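Local coordinates for conjugal transfer protein (Escherichia coli, PDB 5WII), which is a VirB8-family inner membrane protein that probably helps build the type IV secretion channel for conjugative DNA transfer, seen here as its soluble domain, at residues 41-46 / 88-93; 51-56 / 67-72. One frame throughout, in Å; residues are numbered along the deposited sequence.

Interaction 1 (41-46 / 88-93); sequences RESYDF and TRVKIN. With AO4 (2-chloropyridine-4-carboxylic acid), chain E.
T88 has its two branches set by a chi1 of -57°: methyl CG2 stands anti to the backbone N and lies 3.8 Å from the carbonyl oxygen O of E42, while OG1, beside the backbone N, faces the carboxylate of the bound 2-chloropyridine-4-carboxylic acid. On the facing chain, Y44 also swings CG anti to its backbone N (chi1 -178°), which carries the ring away from the strand. Its CB stays behind, 4.2 Å from T88 CB and 3.8 Å from CAA of the ligand ring, and its OH reaches the carbonyl of G83.

The backbones of Y44 and T88 form a single antiparallel hydrogen-bonded pair. Y44 N gives its hydrogen to T88 O at 2.9 Å, and T88 N returns one to Y44 O at the same 2.9 Å with a straighter N-H...O angle of 161°. Y44 O is gripped twice, because the hydroxyl of T87 also bonds to it.

Further along, V90 points CG2 at the helix end, 3.9 Å from CB of E42 and 4.0 Å from CB of S43. The hydroxyl of S43 turns back to the carbonyl of I39 in the last turn of helix 27-42. Replacing T88 with a glycine would strip away CG2 and OG1 and would probably keep the backbone pair but leave a gap beside the E42 carbonyl and the ligand carboxylate, where they now pack.

S43 is where the chain leaves helix 27-42, and the bridge fastens that exit to the outermost strand 86-98. The strand's other edge pairs with 103-114 through R89 and K91, T88 and V90 touch T110, and E42 reaches across the sheet to the hydroxyl of Y156 in strand 151-159.

Interaction 2 (51-56 / 67-72); sequences VDYTAV and SYQSKF. With AO4 (2-chloropyridine-4-carboxylic acid), chain E.
V56 and Y68 make the CH-pi contact here: methyl CG1 of V56 sits over one face of the Y68 ring, 4.0 Å from the ring centroid and shifted toward the rim on the CD2 side. Y68 meets it with CG anti to the backbone N (chi1 168°), which sends the ring out toward helix 49-58.

The second kind is aromatic. The rings of Y53 and F72 lie obliquely, centroids 5.1 Å apart and planes at 42°, and CD1 of Y53 stands over the centre of one F72 face. The same CD1 packs 3.7 Å from CE2 of Y68, so one edge carbon of Y53 serves both neighbouring rings.

A methylene against a phenol completes the set. The Q69 side chain crosses the Y53 side chain at about a right angle, laying its CG against the phenol end, 3.4 Å from OH of Y53.

Toward the bound 2-chloropyridine-4-carboxylic acid, Y68 OH approaches the chlorine CL1 at 3.5 Å, and K71 CD lies 3.9 Å from the ring carbon CAD.

The helix pair is therefore joined by ring and methyl surfaces rather than by polar bonds, and Y68 turns from that apolar packing to form part of the ligand's surroundings.

Interactions 1 and 2 have centres about 13 Å apart, and both reach the bound 2-chloropyridine-4-carboxylic acid. Along the chain, 51-56 and 67-72 are nested inside the loop that 41-46 and 88-93 close, with helix 49-58 following helix 27-42. The two meet at R41, whose NE lies 3.8 Å from CD1 of Y68 and whose CB packs 4.2 Å from CG2 of V56. Helix 27-42 thus sits between the paired helices 49-58 and 62-69 and the four-stranded antiparallel sheet, consistent with the NTF2-like fold of VirB8 domains. The ligand is approached by the end of helix 27-42 and the residues after it, by T88 on the edge strand, and by Y68 and K71 of 67-72.

Interaction 1 (41-46 / 88-93)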
loop_
_atom_site.group_PDB
_atom_site.type_symbol
_atom_site.label_atom_id
_atom_site.label_comp_id
_atom_site.label_asym_id
_atom_site.label_seq_id
_atom_site.Cartn_x
_atom_site.Cartn_y
_atom_site.Cartn_z
ATOM N N ARG A 41 6.047 11.476 7.251
ATOM C CA ARG A 41 7.078 12.066 8.096
ATOM C C ARG A 41 7.987 13.047 7.362
ATOM O O ARG A 41 8.448 14.024 7.952
ATOM C CB ARG A 41 7.927 10.958 8.720
ATOM C CG ARG A 41 9.107 11.468 9.522
ATOM C CD ARG A 41 9.544 10.455 10.566
ATOM N NE ARG A 41 10.636 10.955 11.399
ATOM C CZ ARG A 41 11.027 10.393 12.538
ATOM N NH1 ARG A 41 10.413 9.309 12.994
ATOM N NH2 ARG A 41 12.030 10.918 13.228
ATOM N N GLU A 42 8.240 12.791 6.083
ATOM C CA GLU A 42 9.203 13.581 5.321
ATOM C C GLU A 42 8.544 14.589 4.379
ATOM O O GLU A 42 9.188 15.539 3.938
ATOM C CB GLU A 42 10.124 12.652 4.527
ATOM C CG GLU A 42 11.005 11.769 5.398
ATOM C CD GLU A 42 11.949 12.566 6.278
ATOM O OE1 GLU A 42 12.292 13.709 5.908
ATOM O OE2 GLU A 42 12.347 12.049 7.344
ATOM N N SER A 43 7.267 14.385 4.071
ATOM C CA SER A 43 6.536 15.318 3.220
ATOM C C SER A 43 5.994 16.469 4.052
ATOM O O SER A 43 5.684 16.293 5.230
ATOM C CB SER A 43 5.383 14.617 2.504
ATOM O OG SER A 43 5.746 13.314 2.089
ATOM N N TYR A 44 5.877 17.644 3.438
ATOM C CA TYR A 44 5.268 18.791 4.101
ATOM C C TYR A 44 4.203 19.448 3.234
ATOM O O TYR A 44 4.491 19.997 2.171
ATOM C CB TYR A 44 6.319 19.830 4.483
ATOM C CG TYR A 44 5.721 21.006 5.222
ATOM C CD1 TYR A 44 5.378 20.904 6.564
ATOM C CD2 TYR A 44 5.480 22.210 4.575
ATOM C CE1 TYR A 44 4.822 21.969 7.243
ATOM C CE2 TYR A 44 4.925 23.283 5.247
ATOM C CZ TYR A 44 4.597 23.157 6.580
ATOM O OH TYR A 44 4.044 24.220 7.256
ATOM N N ASP A 45 2.968 19.380 3.712
ATOM C CA ASP A 45 1.847 20.076 3.100
ATOM C C ASP A 45 0.919 20.506 4.229
ATOM O O ASP A 45 0.487 19.677 5.031
ATOM C CB ASP A 45 1.126 19.179 2.089
ATOM C CG ASP A 45 -0.015 19.888 1.388
ATOM O OD1 ASP A 45 -0.027 21.138 1.377
ATOM O OD2 ASP A 45 -0.899 19.193 0.838
ATOM N N PHE A 46 0.631 21.803 4.305
ATOM C CA PHE A 46 -0.113 22.350 5.435
ATOM C C PHE A 46 -1.498 21.719 5.545
ATOM O O PHE A 46 -2.096 21.695 6.619
ATOM C CB PHE A 46 -0.237 23.868 5.316
ATOM C CG PHE A 46 -0.860 24.521 6.518
ATOM C CD1 PHE A 46 -0.489 24.141 7.797
ATOM C CD2 PHE A 46 -1.806 25.519 6.370
ATOM C CE1 PHE A 46 -1.056 24.734 8.905
ATOM C CE2 PHE A 46 -2.377 26.119 7.478
ATOM C CZ PHE A 46 -2.000 25.726 8.746
ATOM N N THR A 88 6.820 20.069 0.380
ATOM C CA THR A 88 7.776 19.012 0.082
ATOM C C THR A 88 7.038 17.716 -0.226
ATOM O O THR A 88 6.324 17.182 0.623
ATOM C CB THR A 88 8.751 18.785 1.255
ATOM O OG1 THR A 88 9.430 20.009 1.561
ATOM C CG2 THR A 88 9.778 17.715 0.909
ATOM N N ARG A 89 7.209 17.221 -1.449
ATOM C CA ARG A 89 6.588 15.972 -1.867
ATOM C C ARG A 89 7.609 14.842 -1.831
ATOM O O ARG A 89 8.809 15.074 -1.985
ATOM C CB ARG A 89 5.984 16.108 -3.268
ATOM C CG ARG A 89 6.988 16.401 -4.372
ATOM C CD ARG A 89 6.293 16.484 -5.723
ATOM N NE ARG A 89 7.227 16.732 -6.820
ATOM C CZ ARG A 89 7.654 17.936 -7.192
ATOM N NH1 ARG A 89 7.244 19.025 -6.555
ATOM N NH2 ARG A 89 8.499 18.051 -8.206
ATOM N N VAL A 90 7.119 13.621 -1.630
ATOM C CA VAL A 90 7.973 12.443 -1.498
ATOM C C VAL A 90 7.683 11.428 -2.599
ATOM O O VAL A 90 6.531 11.224 -2.984
ATOM C CB VAL A 90 7.786 11.779 -0.112
ATOM C CG1 VAL A 90 8.363 10.367 -0.080
ATOM C CG2 VAL A 90 8.433 12.629 0.964
ATOM N N LYS A 91 8.744 10.802 -3.100
ATOM C CA LYS A 91 8.625 9.716 -4.065
ATOM C C LYS A 91 9.457 8.524 -3.612
ATOM O O LYS A 91 10.679 8.614 -3.502
ATOM C CB LYS A 91 9.071 10.171 -5.456
ATOM C CG LYS A 91 9.067 9.066 -6.510
ATOM C CD LYS A 91 7.692 8.431 -6.657
ATOM C CE LYS A 91 7.666 7.402 -7.776
ATOM N NZ LYS A 91 8.604 6.272 -7.529
ATOM N N ILE A 92 8.788 7.408 -3.349
ATOM C CA ILE A 92 9.470 6.183 -2.949
ATOM C C ILE A 92 10.129 5.534 -4.164
ATOM O O ILE A 92 9.467 5.255 -5.164
ATOM C CB ILE A 92 8.503 5.179 -2.297
ATOM C CG1 ILE A 92 7.690 5.852 -1.185
ATOM C CG2 ILE A 92 9.268 3.976 -1.758
ATOM C CD1 ILE A 92 8.520 6.413 -0.044
ATOM N N ASN A 93 11.456 5.404 -4.105
ATOM C CA ASN A 93 12.236 4.769 -5.170
ATOM C C ASN A 93 12.416 3.252 -5.037
ATOM O O ASN A 93 12.344 2.523 -6.028
ATOM C CB ASN A 93 13.612 5.432 -5.267
ATOM C CG ASN A 93 13.523 6.930 -5.480
ATOM O OD1 ASN A 93 12.776 7.405 -6.335
ATOM N ND2 ASN A 93 14.290 7.686 -4.700
HETATM C CAH AO4 E . 10.353 18.566 5.408
HETATM O OAI AO4 E . 10.857 17.752 4.603
HETATM O OAJ AO4 E . 10.282 19.811 5.290
HETATM C CAF AO4 E . 9.751 17.978 6.693
HETATM C CAA AO4 E . 8.435 17.564 6.753
HETATM C CAB AO4 E . 7.965 17.022 8.023
HETATM CL CL1 AO4 E . 6.249 16.458 8.172
HETATM N NAC AO4 E . 8.764 16.897 9.171
HETATM C CAD AO4 E . 10.005 17.304 9.063
HETATM C CAE AO4 E . 10.567 17.863 7.833
#

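Interaction 2 (51-56 / 67-72)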
loop_
_atom_site.group_PDB
_atom_site.type_symbol
_atom_site.label_atom_id
_atom_site.label_comp_id
_atom_site.label_asym_id
_atom_site.label_seq_id
_atom_site.Cartn_x
_atom_site.Cartn_y
_atom_site.Cartn_z
ATOM N N VAL A 51 -2.910 15.259 10.494
ATOM C CA VAL A 51 -3.119 13.822 10.344
ATOM C C VAL A 51 -1.784 13.113 10.132
ATOM O O VAL A 51 -1.596 11.987 10.593
ATOM C CB VAL A 51 -4.072 13.491 9.173
ATOM C CG1 VAL A 51 -5.462 14.035 9.446
ATOM C CG2 VAL A 51 -3.547 14.045 7.875
ATOM N N ASP A 52 -0.856 13.769 9.439
ATOM C CA ASP A 52 0.494 13.234 9.297
ATOM C C ASP A 52 1.144 13.172 10.669
ATOM O O ASP A 52 1.648 12.131 11.084
ATOM C CB ASP A 52 1.340 14.089 8.349
ATOM C CG ASP A 52 0.878 14.001 6.907
ATOM O OD1 ASP A 52 0.246 12.988 6.539
ATOM O OD2 ASP A 52 1.153 14.947 6.137
ATOM N N TYR A 53 1.118 14.303 11.368
ATOM C CA TYR A 53 1.667 14.398 12.714
ATOM C C TYR A 53 1.004 13.388 13.643
ATOM O O TYR A 53 1.672 12.731 14.441
ATOM C CB TYR A 53 1.487 15.816 13.256
ATOM C CG TYR A 53 1.940 15.991 14.686
ATOM C CD1 TYR A 53 3.277 16.205 14.991
ATOM C CD2 TYR A 53 1.028 15.949 15.733
ATOM C CE1 TYR A 53 3.693 16.367 16.296
ATOM C CE2 TYR A 53 1.435 16.109 17.042
ATOM C CZ TYR A 53 2.769 16.319 17.317
ATOM O OH TYR A 53 3.178 16.480 18.620
ATOM N N THR A 54 -0.315 13.266 13.530
ATOM C CA THR A 54 -1.073 12.330 14.352
ATOM C C THR A 54 -0.680 10.894 14.034
ATOM O O THR A 54 -0.450 10.088 14.935
ATOM C CB THR A 54 -2.593 12.494 14.144
ATOM O OG1 THR A 54 -2.976 13.848 14.408
ATOM C CG2 THR A 54 -3.372 11.567 15.068
ATOM N N ALA A 55 -0.602 10.583 12.744
ATOM C CA ALA A 55 -0.306 9.230 12.289
ATOM C C ALA A 55 1.057 8.754 12.783
ATOM O O ALA A 55 1.184 7.636 13.284
ATOM C CB ALA A 55 -0.366 9.164 10.772
ATOM N N VAL A 56 2.071 9.601 12.635
ATOM C CA VAL A 56 3.423 9.273 13.077
ATOM C C VAL A 56 3.429 8.934 14.567
ATOM O O VAL A 56 4.153 8.039 15.001
ATOM C CB VAL A 56 4.400 10.442 12.786
ATOM C CG1 VAL A 56 5.770 10.218 13.421
ATOM C CG2 VAL A 56 4.555 10.633 11.287
ATOM N N SER A 67 11.436 12.560 19.106
ATOM C CA SER A 67 12.447 13.111 18.216
ATOM C C SER A 67 11.806 13.788 17.008
ATOM O O SER A 67 12.400 14.678 16.398
ATOM C CB SER A 67 13.404 12.011 17.756
ATOM O OG SER A 67 14.458 12.548 16.976
ATOM N N TYR A 68 10.592 13.363 16.669
ATOM C CA TYR A 68 9.867 13.921 15.533
ATOM C C TYR A 68 9.008 15.109 15.943
ATOM O O TYR A 68 8.904 16.094 15.211
ATOM C CB TYR A 68 8.986 12.851 14.885
ATOM C CG TYR A 68 7.992 13.409 13.893
ATOM C CD1 TYR A 68 8.391 13.778 12.615
ATOM C CD2 TYR A 68 6.655 13.565 14.232
ATOM C CE1 TYR A 68 7.487 14.289 11.705
ATOM C CE2 TYR A 68 5.744 14.076 13.329
ATOM C CZ TYR A 68 6.165 14.435 12.067
ATOM O OH TYR A 68 5.262 14.944 11.161
ATOM N N GLN A 69 8.391 15.008 17.115
ATOM C CA GLN A 69 7.467 16.028 17.596
ATOM C C GLN A 69 8.172 17.340 17.932
ATOM O O GLN A 69 7.558 18.406 17.898
ATOM C CB GLN A 69 6.723 15.521 18.830
ATOM C CG GLN A 69 5.798 14.345 18.561
ATOM C CD GLN A 69 5.414 13.603 19.826
ATOM O OE1 GLN A 69 6.235 13.415 20.724
ATOM N NE2 GLN A 69 4.157 13.180 19.904
ATOM N N SER A 70 9.458 17.249 18.252
ATOM C CA SER A 70 10.239 18.404 18.686
ATOM C C SER A 70 10.188 19.563 17.695
ATOM O O SER A 70 10.314 20.724 18.081
ATOM C CB SER A 70 11.695 17.991 18.915
ATOM O OG SER A 70 11.791 17.005 19.925
ATOM N N LYS A 71 9.996 19.243 16.419
ATOM C CA LYS A 71 9.993 20.256 15.367
ATOM C C LYS A 71 8.689 21.055 15.332
ATOM O O LYS A 71 8.546 21.981 14.533
ATOM C CB LYS A 71 10.225 19.599 14.004
ATOM C CG LYS A 71 11.382 18.612 13.973
ATOM C CD LYS A 71 11.586 18.046 12.578
ATOM C CE LYS A 71 12.671 16.979 12.555
ATOM N NZ LYS A 71 12.956 16.501 11.173
ATOM N N PHE A 72 7.746 20.695 16.202
ATOM C CA PHE A 72 6.425 21.316 16.220
ATOM C C PHE A 72 6.144 22.039 17.535
ATOM O O PHE A 72 5.062 22.594 17.729
ATOM C CB PHE A 72 5.346 20.259 15.970
ATOM C CG PHE A 72 5.304 19.760 14.555
ATOM C CD1 PHE A 72 6.298 18.928 14.068
ATOM C CD2 PHE A 72 4.272 20.128 13.710
ATOM C CE1 PHE A 72 6.260 18.471 12.768
ATOM C CE2 PHE A 72 4.229 19.673 12.408
ATOM C CZ PHE A 72 5.225 18.843 11.937
HETATM C CAH AO4 E . 10.353 18.566 5.408
HETATM O OAI AO4 E . 10.857 17.752 4.603
HETATM O OAJ AO4 E . 10.282 19.811 5.290
HETATM C CAF AO4 E . 9.751 17.978 6.693
HETATM C CAA AO4 E . 8.435 17.564 6.753
HETATM C CAB AO4 E . 7.965 17.022 8.023
HETATM CL CL1 AO4 E . 6.249 16.458 8.172
HETATM N NAC AO4 E . 8.764 16.897 9.171
HETATM C CAD AO4 E . 10.005 17.304 9.063
HETATM C CAE AO4 E . 10.567 17.863 7.833
#